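Local coordinates for protein ICChI, a glycosylated chitinase (Ipomoea carnea, PDB 6IDN) that has chitinase and lysozyme activity, probably cleaving beta-1,4 links of chitin and of bacterial cell-wall peptidoglycan, at residues Y25-H38 / I72-Y86. Numbering follows the deposited sequence.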
loop_
_atom_site.group_PDB
_atom_site.type_symbol
_atom_site.label_atom_id
_atom_site.label_comp_id
_atom_site.label_asym_id
_atom_site.label_seq_id
_atom_site.Cartn_x
_atom_site.Cartn_y
_atom_site.Cartn_z
ATOM N N TYR A 25 1.511 12.670 6.142
ATOM C CA TYR A 25 1.480 11.224 5.950
ATOM C C TYR A 25 2.231 10.503 7.057
ATOM O O TYR A 25 3.312 10.931 7.487
ATOM C CB TYR A 25 2.074 10.834 4.598
ATOM C CG TYR A 25 1.608 11.713 3.467
ATOM C CD1 TYR A 25 0.258 11.836 3.169
ATOM C CD2 TYR A 25 2.520 12.452 2.705
ATOM C CE1 TYR A 25 -0.175 12.637 2.134
ATOM C CE2 TYR A 25 2.089 13.252 1.663
ATOM C CZ TYR A 25 0.745 13.348 1.383
ATOM O OH TYR A 25 0.308 14.145 0.352
ATOM N N ASP A 26 1.634 9.417 7.520
ATOM C CA ASP A 26 2.254 8.533 8.489
ATOM C C ASP A 26 2.860 7.295 7.861
ATOM O O ASP A 26 3.705 6.662 8.499
ATOM C CB ASP A 26 1.214 8.103 9.524
ATOM C CG ASP A 26 0.545 9.280 10.176
ATOM O OD1 ASP A 26 1.124 9.824 11.159
ATOM O OD2 ASP A 26 -0.528 9.703 9.690
ATOM N N ILE A 27 2.433 6.940 6.645
ATOM C CA ILE A 27 2.902 5.767 5.903
ATOM C C ILE A 27 3.039 6.148 4.436
ATOM O O ILE A 27 2.149 6.795 3.875
ATOM C CB ILE A 27 1.928 4.577 6.038
ATOM C CG1 ILE A 27 1.755 4.221 7.514
ATOM C CG2 ILE A 27 2.445 3.392 5.270
ATOM C CD1 ILE A 27 0.603 3.293 7.783
ATOM N N ILE A 28 4.151 5.759 3.815
ATOM C CA ILE A 28 4.363 5.956 2.381
ATOM C C ILE A 28 4.476 4.587 1.743
ATOM O O ILE A 28 5.356 3.803 2.112
ATOM C CB ILE A 28 5.636 6.762 2.068
ATOM C CG1 ILE A 28 5.771 7.985 2.975
ATOM C CG2 ILE A 28 5.670 7.162 0.579
ATOM C CD1 ILE A 28 4.776 9.056 2.691
ATOM N N ASN A 29 3.618 4.309 0.765
ATOM C CA ASN A 29 3.749 3.100 -0.049
ATOM C C ASN A 29 4.477 3.466 -1.336
ATOM O O ASN A 29 3.940 4.208 -2.163
ATOM C CB ASN A 29 2.389 2.497 -0.379
ATOM C CG ASN A 29 1.649 2.035 0.838
ATOM O OD1 ASN A 29 2.232 1.421 1.730
ATOM N ND2 ASN A 29 0.342 2.308 0.872
ATOM N N ILE A 30 5.675 2.921 -1.526
ATOM C CA ILE A 30 6.454 3.170 -2.738
ATOM C C ILE A 30 6.058 2.109 -3.764
ATOM O O ILE A 30 6.336 0.920 -3.581
ATOM C CB ILE A 30 7.964 3.135 -2.462
ATOM C CG1 ILE A 30 8.383 4.232 -1.470
ATOM C CG2 ILE A 30 8.760 3.234 -3.778
ATOM C CD1 ILE A 30 9.893 4.259 -1.178
ATOM N N GLY A 31 5.416 2.524 -4.849
ATOM C CA GLY A 31 4.977 1.604 -5.894
ATOM C C GLY A 31 5.719 1.912 -7.182
ATOM O O GLY A 31 6.012 3.078 -7.459
ATOM N N PHE A 32 6.025 0.876 -7.977
ATOM C CA PHE A 32 5.605 -0.513 -7.784
ATOM C C PHE A 32 6.673 -1.503 -8.208
ATOM O O PHE A 32 7.443 -1.236 -9.127
ATOM C CB PHE A 32 4.340 -0.827 -8.594
ATOM C CG PHE A 32 3.100 -0.193 -8.048
ATOM C CD1 PHE A 32 2.541 -0.644 -6.855
ATOM C CD2 PHE A 32 2.495 0.855 -8.721
ATOM C CE1 PHE A 32 1.378 -0.063 -6.350
ATOM C CE2 PHE A 32 1.347 1.446 -8.220
ATOM C CZ PHE A 32 0.789 0.992 -7.027
ATOM N N LEU A 33 6.714 -2.662 -7.556
ATOM C CA LEU A 33 7.456 -3.803 -8.096
ATOM C C LEU A 33 6.525 -4.485 -9.091
ATOM O O LEU A 33 5.575 -5.170 -8.702
ATOM C CB LEU A 33 7.896 -4.753 -6.984
ATOM C CG LEU A 33 8.997 -5.756 -7.342
ATOM C CD1 LEU A 33 10.348 -5.046 -7.450
ATOM C CD2 LEU A 33 9.076 -6.871 -6.318
ATOM N N THR A 34 6.768 -4.264 -10.388
ATOM C CA THR A 34 5.807 -4.627 -11.425
ATOM C C THR A 34 6.068 -5.981 -12.077
ATOM O O THR A 34 5.151 -6.524 -12.708
ATOM C CB THR A 34 5.759 -3.552 -12.524
ATOM O OG1 THR A 34 7.064 -3.342 -13.090
ATOM C CG2 THR A 34 5.230 -2.256 -11.958
ATOM N N THR A 35 7.283 -6.525 -11.965
ATOM C CA THR A 35 7.570 -7.908 -12.334
ATOM C C THR A 35 8.174 -8.611 -11.129
ATOM O O THR A 35 9.118 -8.094 -10.525
ATOM C CB THR A 35 8.546 -8.006 -13.515
ATOM O OG1 THR A 35 7.930 -7.499 -14.705
ATOM C CG2 THR A 35 8.961 -9.473 -13.753
ATOM N N PHE A 36 7.612 -9.766 -10.766
ATOM C CA PHE A 36 8.206 -10.645 -9.760
ATOM C C PHE A 36 7.542 -12.009 -9.861
ATOM O O PHE A 36 6.482 -12.156 -10.474
ATOM C CB PHE A 36 8.070 -10.088 -8.330
ATOM C CG PHE A 36 6.644 -9.877 -7.880
ATOM C CD1 PHE A 36 5.918 -10.911 -7.301
ATOM C CD2 PHE A 36 6.044 -8.639 -8.009
ATOM C CE1 PHE A 36 4.612 -10.720 -6.900
ATOM C CE2 PHE A 36 4.738 -8.434 -7.586
ATOM C CZ PHE A 36 4.021 -9.477 -7.036
ATOM N N GLY A 37 8.193 -13.005 -9.266
ATOM C CA GLY A 37 7.676 -14.356 -9.241
ATOM C C GLY A 37 8.012 -15.125 -10.503
ATOM O O GLY A 37 8.557 -14.602 -11.473
ATOM N N HIS A 38 7.653 -16.410 -10.476
ATOM C CA HIS A 38 7.824 -17.336 -11.601
ATOM C C HIS A 38 9.217 -17.214 -12.230
ATOM O O HIS A 38 9.382 -17.199 -13.453
ATOM C CB HIS A 38 6.686 -17.194 -12.638
ATOM C CG HIS A 38 6.543 -15.837 -13.278
ATOM N ND1 HIS A 38 5.940 -14.765 -12.651
ATOM C CD2 HIS A 38 6.861 -15.407 -14.523
ATOM C CE1 HIS A 38 5.926 -13.725 -13.468
ATOM N NE2 HIS A 38 6.469 -14.094 -14.618
ATOM N N ILE A 72 7.726 8.135 10.182
ATOM C CA ILE A 72 6.939 7.694 9.037
ATOM C C ILE A 72 7.415 6.307 8.626
ATOM O O ILE A 72 8.619 6.066 8.497
ATOM C CB ILE A 72 7.067 8.698 7.877
ATOM C CG1 ILE A 72 6.544 10.073 8.315
ATOM C CG2 ILE A 72 6.356 8.175 6.637
ATOM C CD1 ILE A 72 6.928 11.212 7.395
ATOM N N LYS A 73 6.475 5.379 8.428
ATOM C CA LYS A 73 6.819 4.061 7.909
ATOM C C LYS A 73 6.829 4.101 6.390
ATOM O O LYS A 73 6.038 4.822 5.769
ATOM C CB LYS A 73 5.830 2.988 8.378
ATOM C CG LYS A 73 5.724 2.878 9.891
ATOM C CD LYS A 73 4.732 1.805 10.283
ATOM C CE LYS A 73 4.682 1.600 11.802
ATOM N NZ LYS A 73 4.138 2.748 12.574
ATOM N N VAL A 74 7.730 3.328 5.797
ATOM C CA VAL A 74 7.909 3.310 4.350
ATOM C C VAL A 74 7.824 1.863 3.886
ATOM O O VAL A 74 8.623 1.027 4.320
ATOM C CB VAL A 74 9.248 3.947 3.928
ATOM C CG1 VAL A 74 9.333 4.053 2.417
ATOM C CG2 VAL A 74 9.416 5.324 4.568
ATOM N N PHE A 75 6.839 1.560 3.030
ATOM C CA PHE A 75 6.655 0.217 2.501
ATOM C C PHE A 75 6.989 0.174 1.013
ATOM O O PHE A 75 6.826 1.167 0.300
ATOM C CB PHE A 75 5.201 -0.267 2.688
ATOM C CG PHE A 75 4.717 -0.274 4.120
ATOM C CD1 PHE A 75 5.607 -0.336 5.197
ATOM C CD2 PHE A 75 3.362 -0.225 4.385
ATOM C CE1 PHE A 75 5.126 -0.343 6.515
ATOM C CE2 PHE A 75 2.871 -0.233 5.688
ATOM C CZ PHE A 75 3.762 -0.280 6.760
ATOM N N LEU A 76 7.399 -1.008 0.540
ATOM C CA LEU A 76 7.448 -1.291 -0.892
ATOM C C LEU A 76 6.143 -1.952 -1.319
ATOM O O LEU A 76 5.718 -2.941 -0.710
ATOM C CB LEU A 76 8.615 -2.222 -1.231
ATOM C CG LEU A 76 8.619 -2.694 -2.694
ATOM C CD1 LEU A 76 8.989 -1.546 -3.630
ATOM C CD2 LEU A 76 9.575 -3.851 -2.907
ATOM N N SER A 77 5.516 -1.421 -2.368
ATOM C CA SER A 77 4.242 -1.942 -2.853
ATOM C C SER A 77 4.469 -2.881 -4.033
ATOM O O SER A 77 5.040 -2.480 -5.052
ATOM C CB SER A 77 3.292 -0.817 -3.254
ATOM O OG SER A 77 1.995 -1.325 -3.539
ATOM N N LEU A 78 3.978 -4.117 -3.901
ATOM C CA LEU A 78 4.001 -5.104 -4.974
ATOM C C LEU A 78 2.825 -4.919 -5.917
ATOM O O LEU A 78 1.675 -4.818 -5.478
ATOM C CB LEU A 78 3.923 -6.525 -4.418
ATOM C CG LEU A 78 4.858 -6.913 -3.283
ATOM C CD1 LEU A 78 4.537 -8.337 -2.843
ATOM C CD2 LEU A 78 6.335 -6.783 -3.680
ATOM N N GLY A 79 3.109 -4.927 -7.216
ATOM C CA GLY A 79 2.044 -5.138 -8.174
ATOM C C GLY A 79 1.576 -3.889 -8.887
ATOM O O GLY A 79 2.322 -3.297 -9.673
ATOM N N GLY A 80 0.349 -3.467 -8.612
ATOM C CA GLY A 80 -0.221 -2.326 -9.290
ATOM C C GLY A 80 -0.985 -2.732 -10.533
ATOM O O GLY A 80 -1.152 -3.913 -10.860
ATOM N N GLY A 81 -1.445 -1.713 -11.260
ATOM C CA GLY A 81 -2.399 -1.958 -12.327
ATOM C C GLY A 81 -1.812 -2.622 -13.557
ATOM O O GLY A 81 -2.526 -3.305 -14.297
ATOM N N THR A 82 -0.522 -2.423 -13.811
ATOM C CA THR A 82 0.115 -2.907 -15.030
ATOM C C THR A 82 1.387 -3.632 -14.649
ATOM O O THR A 82 2.288 -3.036 -14.049
ATOM C CB THR A 82 0.436 -1.753 -15.983
ATOM O OG1 THR A 82 -0.766 -1.038 -16.309
ATOM C CG2 THR A 82 1.082 -2.284 -17.268
ATOM N N GLY A 83 1.475 -4.909 -14.986
ATOM C CA GLY A 83 2.696 -5.611 -14.627
ATOM C C GLY A 83 2.732 -7.020 -15.164
ATOM O O GLY A 83 1.775 -7.510 -15.772
ATOM N N ASN A 84 3.875 -7.652 -14.928
ATOM C CA ASN A 84 4.116 -9.058 -15.220
ATOM C C ASN A 84 4.449 -9.756 -13.904
ATOM O O ASN A 84 5.610 -10.066 -13.632
ATOM C CB ASN A 84 5.273 -9.216 -16.239
ATOM C CG ASN A 84 5.612 -10.657 -16.524
ATOM O OD1 ASN A 84 4.763 -11.541 -16.424
ATOM N ND2 ASN A 84 6.875 -10.910 -16.839
ATOM N N TYR A 85 3.439 -9.944 -13.065
ATOM C CA TYR A 85 3.704 -10.549 -11.766
ATOM C C TYR A 85 2.672 -11.622 -11.462
ATOM O O TYR A 85 1.504 -11.496 -11.832
ATOM C CB TYR A 85 3.739 -9.486 -10.659
ATOM C CG TYR A 85 2.471 -8.676 -10.502
ATOM C CD1 TYR A 85 2.300 -7.478 -11.170
ATOM C CD2 TYR A 85 1.466 -9.079 -9.620
ATOM C CE1 TYR A 85 1.145 -6.726 -11.011
ATOM C CE2 TYR A 85 0.315 -8.328 -9.456
ATOM C CZ TYR A 85 0.158 -7.151 -10.142
ATOM O OH TYR A 85 -0.977 -6.403 -9.965
ATOM N N TYR A 86 3.148 -12.683 -10.814
ATOM C CA TYR A 86 2.365 -13.783 -10.266
ATOM C C TYR A 86 3.334 -14.800 -9.680
ATOM O O TYR A 86 4.511 -14.852 -10.055
ATOM C CB TYR A 86 1.469 -14.455 -11.310
ATOM C CG TYR A 86 2.197 -15.035 -12.500
ATOM C CD1 TYR A 86 2.653 -16.340 -12.480
ATOM C CD2 TYR A 86 2.422 -14.282 -13.648
ATOM C CE1 TYR A 86 3.324 -16.890 -13.565
ATOM C CE2 TYR A 86 3.083 -14.826 -14.741
ATOM C CZ TYR A 86 3.541 -16.124 -14.690
ATOM O OH TYR A 86 4.195 -16.666 -15.782
HETATM O O HOH W 1 3.489 5.515 10.933
HETATM O O HOH W 2 8.592 -8.919 -17.186
#
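The imidazole of H38 lies flat on the phenol ring of Y86 in an offset stack, centroids 3.6 Å apart and planes only 3° from parallel. Starting at H38 CB, which meets Y86 CE1, the side chain sets its CG over Y86 CZ and its CD2 near Y86 OH; H38 CE1 and NE2 lie over Y86 CE2, and H38 ND1 donates a nearly straight hydrogen bond (169°) to Y86 O, 3.0 Å away, fixing the ring's rotation. Histidine suits the place as a flat ring that also carries an N-H donor, tyrosine as a broad surface to stack on. With CG wedged between its backbone N and carbonyl carbon (chi1 60°), H38 reaches ring and carbonyl together. Without the phenol, as with an alanine here, the imidazole would probably turn more freely, held mainly by its hydrogen bond to the backbone carbonyl. Upstream, 27-34 and 73-80 are parallel strands of the TIM barrel, hydrogen-bonded from K73 N to D26 O through to G79 N to L33 O, the register slipping by one residue at the cis peptide before F32. Towards W180 and Y178, I27 lays CG2 over the face of F75, 4.1 Å from the ring centroid, a cover its branched methyl provides. F32 takes G80 CA over its ring centre at 3.9 Å, where a side chain on G80 would strike the ring. Further on, Y85 CB packs over the F36 face.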